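Side-chain contact in arginase (Thermus thermophilus, PDB 2EF5), which probably hydrolyses L-arginine to urea and L-ornithine with the help of two manganese ions in each subunit: residues A[174-177]-A[178-182]. Residues are numbered along the deposited sequence; the frame is centred on the assembly and turned at random.
Sequences EKRL and LKEAG
Arg176 and Glu180, one turn apart on helix 172-181, run side by side and point the same way. Glu180 OE2 lies at the edge of the guanidinium, close to its plane, with Arg176 NH1 4.0 Å from Glu180 OE2 and the two planes 37° apart; this is too long for a salt bridge, although the charges are opposite. The arginine chain reaches this place through a bend about the CG-CD bond (chi3 -64°), whereas Glu180 stays extended beyond CG, having passed its CB 3.3 Å from Arg176 O. On the buried face Leu178 turns back over the preceding turn: its CG, anti to its own carbonyl carbon (chi1 -73°), rests 3.2 Å from Glu174 O, the same oxygen that accepts Leu178 N at 2.8 Å. Further on, the leucine packs against Phe123, whose backbone N is held by Glu174 OE2, while Glu174 OE1 takes Asp171 N. Replacing Leu178 by an alanine would probably open a gap beside Phe123 and leave Glu174 O less shielded. Lys175 NZ forms a salt bridge with the C-terminal carboxylate of Phe290 of a neighbouring subunit, and Lys179 makes a cation-pi contact with that residue. Gly182, at positive phi, ends the helix as the C' residue of a Schellman motif, and the chain enters strand 184-187 of the beta-alpha-beta unit begun by strand 162-167. The chemistry thus divides by face: the buried carboxylate of Glu174 ties the start of its own helix to the loop of the manganese ligand Asp122, whereas the lysines serve the subunit interface and the Arg176-Glu180 pair offers probably modest electrostatic attraction.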
# COMPACT_ATOMS: atom_id res chain seq x y z
N GLU A 174 -0.78 24.51 -2.85
CA GLU A 174 0.52 24.30 -3.47
C GLU A 174 0.71 22.84 -3.84
O GLU A 174 1.20 22.52 -4.93
CB GLU A 174 1.65 24.69 -2.53
CG GLU A 174 2.03 26.15 -2.56
CD GLU A 174 3.27 26.41 -1.74
OE1 GLU A 174 3.26 26.11 -0.53
OE2 GLU A 174 4.26 26.92 -2.31
N LYS A 175 0.35 21.95 -2.92
CA LYS A 175 0.48 20.53 -3.17
C LYS A 175 -0.25 20.15 -4.45
O LYS A 175 0.30 19.45 -5.30
CB LYS A 175 -0.07 19.74 -1.97
CG LYS A 175 0.60 20.10 -0.66
CD LYS A 175 0.16 19.20 0.48
CE LYS A 175 0.76 19.65 1.80
NZ LYS A 175 0.37 18.77 2.93
N ARG A 176 -1.49 20.63 -4.59
CA ARG A 176 -2.28 20.34 -5.78
C ARG A 176 -1.59 20.82 -7.05
O ARG A 176 -1.43 20.06 -8.01
CB ARG A 176 -3.67 21.01 -5.69
CG ARG A 176 -4.70 20.24 -4.88
CD ARG A 176 -6.12 20.79 -5.08
NE ARG A 176 -6.29 22.16 -4.60
CZ ARG A 176 -6.19 23.25 -5.36
NH1 ARG A 176 -5.93 23.14 -6.65
NH2 ARG A 176 -6.35 24.44 -4.81
N LEU A 177 -1.18 22.09 -7.06
CA LEU A 177 -0.52 22.66 -8.23
C LEU A 177 0.77 21.93 -8.59
O LEU A 177 1.03 21.65 -9.76
CB LEU A 177 -0.24 24.15 -8.00
CG LEU A 177 -1.47 25.05 -7.86
CD1 LEU A 177 -1.03 26.47 -7.61
CD2 LEU A 177 -2.31 24.96 -9.13
N LEU A 178 1.57 21.61 -7.58
CA LEU A 178 2.82 20.90 -7.82
C LEU A 178 2.54 19.54 -8.46
O LEU A 178 3.19 19.16 -9.45
CB LEU A 178 3.58 20.72 -6.50
CG LEU A 178 4.24 21.98 -5.94
CD1 LEU A 178 4.64 21.76 -4.49
CD2 LEU A 178 5.46 22.35 -6.79
N LYS A 179 1.58 18.80 -7.93
CA LYS A 179 1.26 17.49 -8.50
C LYS A 179 0.68 17.64 -9.91
O LYS A 179 1.07 16.92 -10.83
CB LYS A 179 0.29 16.73 -7.60
CG LYS A 179 0.96 16.19 -6.35
CD LYS A 179 0.16 15.07 -5.72
CE LYS A 179 1.01 14.30 -4.72
NZ LYS A 179 2.22 13.71 -5.37
N GLU A 180 -0.24 18.59 -10.08
CA GLU A 180 -0.84 18.84 -11.38
C GLU A 180 0.23 19.17 -12.40
O GLU A 180 0.22 18.64 -13.52
CB GLU A 180 -1.82 20.01 -11.29
CG GLU A 180 -3.26 19.65 -10.94
CD GLU A 180 -4.15 20.87 -10.79
OE1 GLU A 180 -4.03 21.80 -11.62
OE2 GLU A 180 -4.98 20.90 -9.85
N ALA A 181 1.15 20.05 -12.02
CA ALA A 181 2.22 20.48 -12.91
C ALA A 181 3.31 19.43 -13.13
O ALA A 181 4.08 19.53 -14.08
CB ALA A 181 2.84 21.77 -12.37
N GLY A 182 3.37 18.43 -12.26
CA GLY A 182 4.37 17.39 -12.42
C GLY A 182 5.78 17.81 -12.02
O GLY A 182 6.76 17.36 -12.61